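Local structure of protein ApaG (Shewanella oneidensis, 1TZA) at residues 5-10 / 108-113; 10-15 / 115-120; 35-40 / 78-83; 42-47 / 100-105. The protein is of unknown function but belongs to the ApaG family, whose domain has an immunoglobulin-like, E-set type beta-sandwich fold. All coordinates share one frame; numbering follows the deposited sequence.

How the contacts relate
Contacts 1 and 2 join the same two strands, 8-19 and 109-120, one from each sheet of the sandwich. They hold mainly by side-chain packing, without a direct hydrogen bond that is clear. Contact 1 places Phe110 and Ala112 in the buried interior. Contact 2, about 18 Å away between centres, adds two waters to its apolar part. Contacts 3 and 4 are antiparallel backbone ladders, one inside each sheet. Contact 3 lies in the sheet of 8-19, 28-38 and 79-89, contact 4 in the other. All four mix buried and exposed residues. Contacts 3 and 4 meet in the interior, where Tyr83 OH is hydrogen-bonded to Tyr100 OH and Ile36 packs on Leu46.

Contact 1: residues 5-10 / 108-113; sequences DNSIRV and EHFNAI
Phe110 and Ile8 form the main apolar meeting of these two segments. The tip of Ile8 does the touching: its CD1 lies 3.4 Å from Phe110 CE2 and 3.5 Å from Phe110 CZ. CG1 of the same isoleucine sits in the plane of the ring, at its edge. The ring is set by a chi1 of 62°, which places Phe110 CG between its own backbone N and carbonyl carbon. Ser7 reaches the same end of the ring, with OG 3.5 Å from Phe110 CE2. That hydroxyl has its hydrogen bond elsewhere, with Leu4 O. Asp5 adds backbone cover, its N lying 4.1 Å from Phe110 CD2. Its carboxylate bonds to Ala3 N through OD1. Further along, the other branch of Ile8 packs on a methyl, CG2 to Ala112 CB at 4.0 Å. Val10 CG2 comes within 3.5 Å of Ile113 O. No hydrogen bond joins the segments, as expected for strands that face each other across a beta-sandwich. The axes of 8-10 and 109-113 run 31° apart. Strand 8-19 is bonded to 28-38 in its own sheet, and strand 109-120 to 93-104 in the other. Met102 of strand 93-104 touches Ile8, Phe110 and Ala112.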
# COMPACT_ATOMS: atom_id res chain seq x y z
N ASP A 5 11.34 -27.26 8.88
CA ASP A 5 10.02 -26.86 8.42
C ASP A 5 9.13 -26.29 9.52
O ASP A 5 8.23 -25.49 9.25
CB ASP A 5 9.33 -28.04 7.74
CG ASP A 5 10.15 -28.61 6.60
OD1 ASP A 5 11.23 -29.19 6.87
OD2 ASP A 5 9.73 -28.46 5.43
N ASN A 6 9.37 -26.70 10.76
CA ASN A 6 8.57 -26.21 11.87
C ASN A 6 9.20 -25.02 12.59
O ASN A 6 8.53 -24.33 13.36
CB ASN A 6 8.34 -27.32 12.91
CG ASN A 6 7.39 -28.39 12.41
OD1 ASN A 6 6.31 -28.09 11.89
ND2 ASN A 6 7.79 -29.66 12.58
N SER A 7 10.48 -24.77 12.34
CA SER A 7 11.19 -23.68 13.00
C SER A 7 10.61 -22.29 12.76
O SER A 7 10.85 -21.38 13.55
CB SER A 7 12.67 -23.68 12.59
OG SER A 7 12.81 -23.38 11.21
N ILE A 8 9.84 -22.12 11.69
CA ILE A 8 9.27 -20.82 11.40
C ILE A 8 7.74 -20.78 11.32
O ILE A 8 7.13 -21.61 10.65
CB ILE A 8 9.85 -20.27 10.09
CG1 ILE A 8 11.37 -20.30 10.16
CG2 ILE A 8 9.37 -18.85 9.86
CD1 ILE A 8 12.04 -19.91 8.87
N ARG A 9 7.14 -19.81 12.00
CA ARG A 9 5.69 -19.65 12.01
C ARG A 9 5.34 -18.30 11.38
O ARG A 9 5.96 -17.29 11.69
CB ARG A 9 5.14 -19.71 13.44
CG ARG A 9 3.64 -19.45 13.53
CD ARG A 9 3.11 -19.58 14.95
NE ARG A 9 3.82 -18.73 15.89
CZ ARG A 9 3.33 -18.35 17.07
NH1 ARG A 9 2.11 -18.74 17.44
NH2 ARG A 9 4.05 -17.57 17.87
N VAL A 10 4.33 -18.29 10.51
CA VAL A 10 3.92 -17.05 9.85
C VAL A 10 2.52 -16.59 10.27
O VAL A 10 1.55 -17.34 10.18
CB VAL A 10 3.98 -17.22 8.31
CG1 VAL A 10 3.68 -15.90 7.63
CG2 VAL A 10 5.36 -17.73 7.90
N GLU A 108 21.36 -24.85 5.15
CA GLU A 108 20.26 -25.66 4.65
C GLU A 108 19.06 -24.83 4.21
O GLU A 108 18.66 -23.87 4.88
CB GLU A 108 19.82 -26.68 5.70
CG GLU A 108 18.72 -27.63 5.20
CD GLU A 108 18.29 -28.66 6.23
OE1 GLU A 108 18.02 -28.26 7.39
OE2 GLU A 108 18.23 -29.86 5.89
N HIS A 109 18.48 -25.22 3.07
CA HIS A 109 17.33 -24.54 2.49
C HIS A 109 16.01 -25.24 2.81
O HIS A 109 15.90 -26.46 2.69
CB HIS A 109 17.49 -24.47 0.97
CG HIS A 109 18.64 -23.62 0.53
ND1 HIS A 109 18.54 -22.26 0.35
CD2 HIS A 109 19.92 -23.95 0.22
CE1 HIS A 109 19.71 -21.79 -0.05
NE2 HIS A 109 20.56 -22.79 -0.14
N PHE A 110 15.01 -24.46 3.21
CA PHE A 110 13.70 -25.02 3.52
C PHE A 110 12.63 -23.96 3.27
O PHE A 110 12.95 -22.81 2.99
CB PHE A 110 13.63 -25.51 4.96
CG PHE A 110 13.84 -24.44 5.98
CD1 PHE A 110 15.09 -23.87 6.17
CD2 PHE A 110 12.78 -24.00 6.78
CE1 PHE A 110 15.30 -22.88 7.13
CE2 PHE A 110 12.97 -23.01 7.75
CZ PHE A 110 14.23 -22.45 7.92
N ASN A 111 11.37 -24.35 3.37
CA ASN A 111 10.29 -23.40 3.13
C ASN A 111 9.42 -23.12 4.34
O ASN A 111 9.12 -24.00 5.14
CB ASN A 111 9.40 -23.90 2.00
CG ASN A 111 10.16 -24.09 0.70
OD1 ASN A 111 10.78 -23.15 0.18
ND2 ASN A 111 10.11 -25.30 0.16
N ALA A 112 9.03 -21.85 4.47
CA ALA A 112 8.14 -21.40 5.54
C ALA A 112 6.80 -21.23 4.83
O ALA A 112 6.68 -20.40 3.93
CB ALA A 112 8.62 -20.07 6.11
N ILE A 113 5.81 -22.02 5.23
CA ILE A 113 4.50 -21.95 4.61
C ILE A 113 3.71 -20.74 5.08
O ILE A 113 3.76 -20.36 6.24
CB ILE A 113 3.67 -23.21 4.91
CG1 ILE A 113 4.45 -24.45 4.49
CG2 ILE A 113 2.33 -23.16 4.16
CD1 ILE A 113 3.82 -25.75 4.95

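Contact 2: residues 10-15 / 115-120; sequences VEVKTE and KPFRLA
This is a side-chain contact between the two sheets of the beta-sandwich. Val12 meets Phe117 across it, and Thr14 meets Phe117 and Leu119. Strands 10-15 and 115-120 run nearly parallel, 11° apart, but their axes come no closer than 7.2 Å. No ladder of backbone bonds links them. Each is bonded within its own sheet, the first to 28-38 and the second to 93-104. Val12 sets both methyls on the same side of the phenyl ring. Its CG2 makes a CH-pi contact over the face, 3.9 Å from the centroid of the Phe117 ring and only 2° off the normal. Its CG1 lies nearer the root of the ring, 3.5 Å from Phe117 CD2. A chi1 of 55° brings this about: it tucks CG1 between the backbone N and carbonyl carbon and leaves CG2 anti to N. Thr14 splits its two branches. The methyl CG2 turns to the apolar side, 3.7 Å from both Phe117 CD1 and Leu119 CD2. The hydroxyl turns to water. Two waters link it to the other strand's backbone. One lies 3.0 Å from Thr14 OG1 and donates to Ala120 O. The second lies 3.1 Å from Thr14 OG1 and donates to Arg118 O at 3.0 Å.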
# COMPACT_ATOMS: atom_id res chain seq x y z
N VAL A 10 4.33 -18.29 10.51
CA VAL A 10 3.92 -17.05 9.85
C VAL A 10 2.52 -16.59 10.27
O VAL A 10 1.55 -17.34 10.18
CB VAL A 10 3.98 -17.22 8.31
CG1 VAL A 10 3.68 -15.90 7.63
CG2 VAL A 10 5.36 -17.73 7.90
N GLU A 11 2.42 -15.35 10.74
CA GLU A 11 1.16 -14.77 11.17
C GLU A 11 0.87 -13.55 10.30
O GLU A 11 1.79 -12.82 9.92
CB GLU A 11 1.24 -14.37 12.65
CG GLU A 11 1.55 -15.55 13.57
CD GLU A 11 1.63 -15.16 15.04
OE1 GLU A 11 1.68 -16.07 15.90
OE2 GLU A 11 1.66 -13.95 15.35
N VAL A 12 -0.39 -13.31 9.98
CA VAL A 12 -0.71 -12.20 9.10
C VAL A 12 -2.02 -11.50 9.38
O VAL A 12 -3.03 -12.12 9.73
CB VAL A 12 -0.73 -12.68 7.63
CG1 VAL A 12 -1.67 -13.84 7.49
CG2 VAL A 12 -1.16 -11.55 6.69
N LYS A 13 -2.00 -10.18 9.23
CA LYS A 13 -3.19 -9.36 9.38
C LYS A 13 -3.27 -8.49 8.11
O LYS A 13 -2.24 -8.19 7.50
CB LYS A 13 -3.13 -8.52 10.66
CG LYS A 13 -1.82 -7.78 10.90
CD LYS A 13 -1.82 -7.11 12.28
CE LYS A 13 -0.49 -6.42 12.60
NZ LYS A 13 -0.46 -5.86 13.99
N THR A 14 -4.48 -8.13 7.71
CA THR A 14 -4.65 -7.33 6.50
C THR A 14 -5.55 -6.13 6.71
O THR A 14 -6.24 -6.03 7.72
CB THR A 14 -5.25 -8.16 5.37
OG1 THR A 14 -6.56 -8.59 5.76
CG2 THR A 14 -4.39 -9.36 5.07
N GLU A 15 -5.57 -5.25 5.72
CA GLU A 15 -6.37 -4.04 5.80
C GLU A 15 -6.72 -3.48 4.42
O GLU A 15 -5.88 -3.44 3.51
CB GLU A 15 -5.58 -3.00 6.59
CG GLU A 15 -6.33 -1.73 6.90
CD GLU A 15 -5.45 -0.75 7.65
OE1 GLU A 15 -4.92 -1.14 8.71
OE2 GLU A 15 -5.29 0.39 7.17
N LYS A 115 0.00 -19.78 5.24
CA LYS A 115 -1.38 -20.25 5.14
C LYS A 115 -2.25 -19.25 4.40
O LYS A 115 -1.99 -18.05 4.43
CB LYS A 115 -1.96 -20.49 6.54
CG LYS A 115 -1.18 -21.46 7.39
CD LYS A 115 -1.12 -22.85 6.76
CE LYS A 115 -0.36 -23.83 7.65
NZ LYS A 115 -0.15 -25.16 7.01
N PRO A 116 -3.30 -19.75 3.74
CA PRO A 116 -4.18 -18.82 3.02
C PRO A 116 -4.89 -17.85 3.96
O PRO A 116 -5.37 -18.23 5.03
CB PRO A 116 -5.14 -19.76 2.28
CG PRO A 116 -5.14 -21.01 3.12
CD PRO A 116 -3.69 -21.15 3.49
N PHE A 117 -4.93 -16.58 3.57
CA PHE A 117 -5.61 -15.55 4.35
C PHE A 117 -6.41 -14.70 3.36
O PHE A 117 -6.05 -14.58 2.19
CB PHE A 117 -4.60 -14.70 5.15
CG PHE A 117 -3.56 -14.01 4.30
CD1 PHE A 117 -3.83 -12.78 3.70
CD2 PHE A 117 -2.31 -14.58 4.11
CE1 PHE A 117 -2.85 -12.12 2.92
CE2 PHE A 117 -1.33 -13.94 3.34
CZ PHE A 117 -1.61 -12.70 2.74
N ARG A 118 -7.49 -14.11 3.85
CA ARG A 118 -8.38 -13.31 3.03
C ARG A 118 -8.04 -11.84 2.91
O ARG A 118 -7.27 -11.29 3.69
CB ARG A 118 -9.80 -13.42 3.58
CG ARG A 118 -9.85 -13.29 5.10
CD ARG A 118 -10.39 -11.96 5.60
NE ARG A 118 -11.84 -11.88 5.47
CZ ARG A 118 -12.62 -11.18 6.29
NH1 ARG A 118 -12.09 -10.51 7.30
NH2 ARG A 118 -13.94 -11.16 6.09
N LEU A 119 -8.64 -11.23 1.89
CA LEU A 119 -8.51 -9.81 1.63
C LEU A 119 -9.97 -9.45 1.40
O LEU A 119 -10.62 -10.02 0.53
CB LEU A 119 -7.68 -9.56 0.37
CG LEU A 119 -6.19 -9.90 0.46
CD1 LEU A 119 -5.49 -9.64 -0.88
CD2 LEU A 119 -5.55 -9.07 1.55
N ALA A 120 -10.52 -8.55 2.20
CA ALA A 120 -11.92 -8.20 2.01
C ALA A 120 -12.22 -6.78 2.47
O ALA A 120 -11.70 -6.33 3.49
CB ALA A 120 -12.82 -9.20 2.75
O HOH W 1 -9.05 -7.04 4.93
O HOH W 2 -6.71 -11.56 6.65

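Contact 3: residues 35-40 / 78-83; sequences TIINLG and NTAYQY
Ile36 and Tyr81 form the hydrogen-bonded pair at the centre of this antiparallel ladder. Ile36 N gives a nearly straight bond to Tyr81 O, 2.8 Å long with an N-H...O angle of 172°. Tyr81 N returns one to Ile36 O at 3.0 Å. Asn38 N continues the series to Thr79 O, also 3.0 Å. Side chains alternate between the faces. On one face Ala80 CB sits between two partners, 3.9 Å from Thr35 CG2 and 4.0 Å from Ile37 CG1. On the other, Ile36 points into the sandwich. Its CD1 meets the Tyr83 ring at the edge, 4.0 Å from CE2, and touches Tyr81 CD1 more loosely. Both tyrosine hydroxyls bond outside the segments, Tyr81 OH to Glu71 OE1 and Tyr83 OH to Tyr100 OH. Asn38 holds the turn after the strand. With CG anti to the backbone N (chi1 171°), its OD1 accepts from Gly40 N at 3.0 Å and makes an Asx turn. Asn38 ND2 bonds to Gln42 O. Strand 28-38 is the middle strand of a three-stranded sheet. It pairs with 79-89 here, and with 8-19 through backbone bonds of Thr35 to Glu11 and Ile37 to Arg9; Leu39 to Ser7 continues just beyond.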
# COMPACT_ATOMS: atom_id res chain seq x y z
N THR A 35 4.22 -11.36 9.87
CA THR A 35 5.11 -11.52 11.01
C THR A 35 5.68 -12.92 10.83
O THR A 35 4.94 -13.90 10.75
CB THR A 35 4.38 -11.44 12.36
OG1 THR A 35 3.83 -10.13 12.52
CG2 THR A 35 5.35 -11.73 13.51
N ILE A 36 7.00 -12.99 10.74
CA ILE A 36 7.71 -14.24 10.55
C ILE A 36 8.53 -14.53 11.80
O ILE A 36 9.56 -13.91 12.04
CB ILE A 36 8.60 -14.12 9.31
CG1 ILE A 36 7.73 -13.79 8.10
CG2 ILE A 36 9.35 -15.41 9.07
CD1 ILE A 36 8.43 -13.00 7.02
N ILE A 37 8.05 -15.48 12.60
CA ILE A 37 8.71 -15.84 13.84
C ILE A 37 9.64 -17.04 13.70
O ILE A 37 9.24 -18.10 13.20
CB ILE A 37 7.67 -16.17 14.94
CG1 ILE A 37 6.60 -15.09 14.98
CG2 ILE A 37 8.35 -16.28 16.30
CD1 ILE A 37 5.45 -15.42 15.91
N ASN A 38 10.89 -16.86 14.13
CA ASN A 38 11.86 -17.93 14.07
C ASN A 38 11.98 -18.55 15.46
O ASN A 38 12.65 -18.00 16.34
CB ASN A 38 13.22 -17.41 13.61
CG ASN A 38 14.32 -18.43 13.73
OD1 ASN A 38 14.09 -19.63 13.57
ND2 ASN A 38 15.53 -17.97 14.00
N LEU A 39 11.31 -19.68 15.64
CA LEU A 39 11.30 -20.39 16.90
C LEU A 39 12.46 -21.38 16.96
O LEU A 39 12.62 -22.10 17.95
CB LEU A 39 9.97 -21.13 17.06
CG LEU A 39 8.72 -20.25 17.04
CD1 LEU A 39 7.46 -21.10 17.04
CD2 LEU A 39 8.73 -19.32 18.25
N GLY A 40 13.27 -21.40 15.90
CA GLY A 40 14.41 -22.30 15.86
C GLY A 40 15.52 -21.91 16.82
O GLY A 40 15.47 -20.86 17.46
N ASN A 78 14.21 -17.06 18.42
CA ASN A 78 13.29 -16.32 19.28
C ASN A 78 13.10 -14.86 18.85
O ASN A 78 13.09 -13.95 19.69
CB ASN A 78 13.82 -16.33 20.72
CG ASN A 78 12.72 -16.14 21.75
OD1 ASN A 78 12.88 -15.41 22.73
ND2 ASN A 78 11.58 -16.80 21.52
N THR A 79 12.93 -14.62 17.55
CA THR A 79 12.73 -13.25 17.07
C THR A 79 11.61 -13.23 16.05
O THR A 79 11.47 -14.17 15.27
CB THR A 79 14.01 -12.67 16.42
OG1 THR A 79 15.10 -12.74 17.35
CG2 THR A 79 13.79 -11.22 16.02
N ALA A 80 10.83 -12.16 16.06
CA ALA A 80 9.72 -11.99 15.14
C ALA A 80 9.99 -10.82 14.21
O ALA A 80 10.02 -9.67 14.66
CB ALA A 80 8.45 -11.72 15.93
N TYR A 81 10.18 -11.10 12.93
CA TYR A 81 10.43 -10.05 11.94
C TYR A 81 9.12 -9.68 11.27
O TYR A 81 8.43 -10.53 10.71
CB TYR A 81 11.45 -10.52 10.90
CG TYR A 81 11.56 -9.61 9.69
CD1 TYR A 81 10.66 -9.70 8.63
CD2 TYR A 81 12.57 -8.64 9.61
CE1 TYR A 81 10.74 -8.86 7.53
CE2 TYR A 81 12.66 -7.79 8.50
CZ TYR A 81 11.74 -7.91 7.47
OH TYR A 81 11.79 -7.07 6.38
N GLN A 82 8.79 -8.39 11.31
CA GLN A 82 7.56 -7.89 10.72
C GLN A 82 7.83 -6.96 9.55
O GLN A 82 8.81 -6.20 9.54
CB GLN A 82 6.74 -7.15 11.77
CG GLN A 82 5.54 -6.41 11.20
CD GLN A 82 4.79 -5.62 12.26
OE1 GLN A 82 4.15 -6.19 13.14
NE2 GLN A 82 4.86 -4.29 12.17
N TYR A 83 6.94 -7.01 8.56
CA TYR A 83 7.04 -6.15 7.39
C TYR A 83 5.66 -5.96 6.79
O TYR A 83 4.74 -6.76 7.01
CB TYR A 83 8.00 -6.76 6.36
CG TYR A 83 7.38 -7.75 5.41
CD1 TYR A 83 6.76 -7.32 4.23
CD2 TYR A 83 7.45 -9.12 5.66
CE1 TYR A 83 6.24 -8.23 3.32
CE2 TYR A 83 6.94 -10.04 4.75
CZ TYR A 83 6.34 -9.59 3.59
OH TYR A 83 5.85 -10.49 2.68

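Contact 4: residues 42-47 / 100-105; sequences QAAKLE and YGMVSE
With chi1 at -169°, Leu46 CG lies across CB from its own nitrogen, and CD1 comes over one face of the Tyr100 ring. The CH-pi contact is 4.0 Å from Leu46 CD1 to the ring centroid, 13° off the normal. Met102, a selenomethionine, bends at both chi2 and chi3 and folds its end against the backbone of Lys45 and Leu46. Its SE lies 3.8 Å from Leu46 CB, and its CE the same distance from Ala44 CB. These groups line the buried face. On the other face Val103 CG1 packs 3.6 Å from Lys45 CB and also lies against the extended Glu47 side chain. Between the two faces runs an antiparallel ladder. Lys45 and Val103 are its hydrogen-bonded pair, with Lys45 N to Val103 O at 2.8 Å and Val103 N to Lys45 O at 2.9 Å. Glu47 N adds a 2.8 Å bond to Gly101 O. Beyond the other end, Glu105 N bonds to Ala43 O at 3.2 Å. Strand 93-104 has 44-55 on one side and 109-120 on the other, where backbone bonds join Met102 to Phe110 and Tyr100 to Ala112. The buried face looks onto the opposite sheet: Ile8 touches Ala44, and Ile36 touches Leu46 and Tyr100.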
# COMPACT_ATOMS: atom_id res chain seq x y z
N GLN A 42 18.51 -21.59 15.76
CA GLN A 42 19.51 -21.08 14.83
C GLN A 42 18.91 -19.99 13.94
O GLN A 42 17.72 -20.01 13.65
CB GLN A 42 20.02 -22.26 14.01
CG GLN A 42 20.84 -21.96 12.78
CD GLN A 42 21.28 -23.26 12.12
OE1 GLN A 42 20.49 -24.21 12.01
NE2 GLN A 42 22.54 -23.32 11.67
N ALA A 43 19.74 -19.04 13.52
CA ALA A 43 19.26 -17.95 12.67
C ALA A 43 18.74 -18.47 11.33
O ALA A 43 19.22 -19.48 10.82
CB ALA A 43 20.37 -16.93 12.43
N ALA A 44 17.74 -17.78 10.78
CA ALA A 44 17.14 -18.15 9.50
C ALA A 44 17.01 -16.91 8.62
O ALA A 44 16.51 -15.87 9.06
CB ALA A 44 15.78 -18.79 9.72
N LYS A 45 17.46 -17.04 7.38
CA LYS A 45 17.42 -15.94 6.43
C LYS A 45 16.37 -16.15 5.35
O LYS A 45 16.35 -17.18 4.67
CB LYS A 45 18.80 -15.78 5.80
CG LYS A 45 18.95 -14.62 4.84
CD LYS A 45 20.37 -14.61 4.30
CE LYS A 45 20.58 -13.49 3.32
NZ LYS A 45 21.95 -13.56 2.74
N LEU A 46 15.50 -15.15 5.19
CA LEU A 46 14.44 -15.20 4.19
C LEU A 46 15.02 -14.76 2.85
O LEU A 46 15.32 -13.59 2.65
CB LEU A 46 13.30 -14.27 4.61
CG LEU A 46 11.98 -14.37 3.84
CD1 LEU A 46 10.86 -13.71 4.64
CD2 LEU A 46 12.14 -13.73 2.47
N GLU A 47 15.18 -15.70 1.92
CA GLU A 47 15.75 -15.36 0.62
C GLU A 47 14.74 -15.08 -0.49
O GLU A 47 14.92 -14.13 -1.26
CB GLU A 47 16.72 -16.46 0.17
CG GLU A 47 18.00 -16.50 0.99
CD GLU A 47 19.03 -17.47 0.44
OE1 GLU A 47 20.21 -17.34 0.81
OE2 GLU A 47 18.65 -18.35 -0.36
N TYR A 100 7.91 -18.93 1.60
CA TYR A 100 9.11 -18.11 1.68
C TYR A 100 10.26 -19.09 1.58
O TYR A 100 10.27 -20.12 2.26
CB TYR A 100 9.19 -17.39 3.04
CG TYR A 100 8.22 -16.26 3.21
CD1 TYR A 100 8.10 -15.27 2.24
CD2 TYR A 100 7.47 -16.13 4.38
CE1 TYR A 100 7.25 -14.18 2.42
CE2 TYR A 100 6.62 -15.04 4.58
CZ TYR A 100 6.51 -14.06 3.59
OH TYR A 100 5.69 -12.97 3.79
N GLY A 101 11.24 -18.79 0.73
CA GLY A 101 12.38 -19.67 0.60
C GLY A 101 13.39 -19.31 1.68
O GLY A 101 14.07 -18.29 1.55
N MSE A 102 13.47 -20.11 2.73
CA MSE A 102 14.41 -19.83 3.83
C MSE A 102 15.72 -20.59 3.71
O MSE A 102 15.79 -21.64 3.07
CB MSE A 102 13.78 -20.21 5.18
CG MSE A 102 12.36 -19.72 5.43
SE MSE A 102 12.20 -17.81 5.62
CE MSE A 102 13.55 -17.50 6.99
N VAL A 103 16.76 -20.06 4.34
CA VAL A 103 18.06 -20.71 4.38
C VAL A 103 18.57 -20.51 5.81
O VAL A 103 18.46 -19.41 6.36
CB VAL A 103 19.08 -20.12 3.36
CG1 VAL A 103 19.27 -18.64 3.60
CG2 VAL A 103 20.41 -20.86 3.48
N SER A 104 19.10 -21.57 6.41
CA SER A 104 19.60 -21.50 7.78
C SER A 104 21.08 -21.17 7.85
O SER A 104 21.81 -21.26 6.86
CB SER A 104 19.35 -22.82 8.50
OG SER A 104 20.13 -23.86 7.93
N GLU A 105 21.52 -20.79 9.05
CA GLU A 105 22.92 -20.46 9.30
C GLU A 105 23.77 -21.62 8.81
O GLU A 105 24.85 -21.42 8.24
CB GLU A 105 23.13 -20.28 10.81
CG GLU A 105 24.54 -19.87 11.21
CD GLU A 105 24.75 -18.37 11.17
OE1 GLU A 105 24.08 -17.66 11.95
OE2 GLU A 105 25.57 -17.90 10.35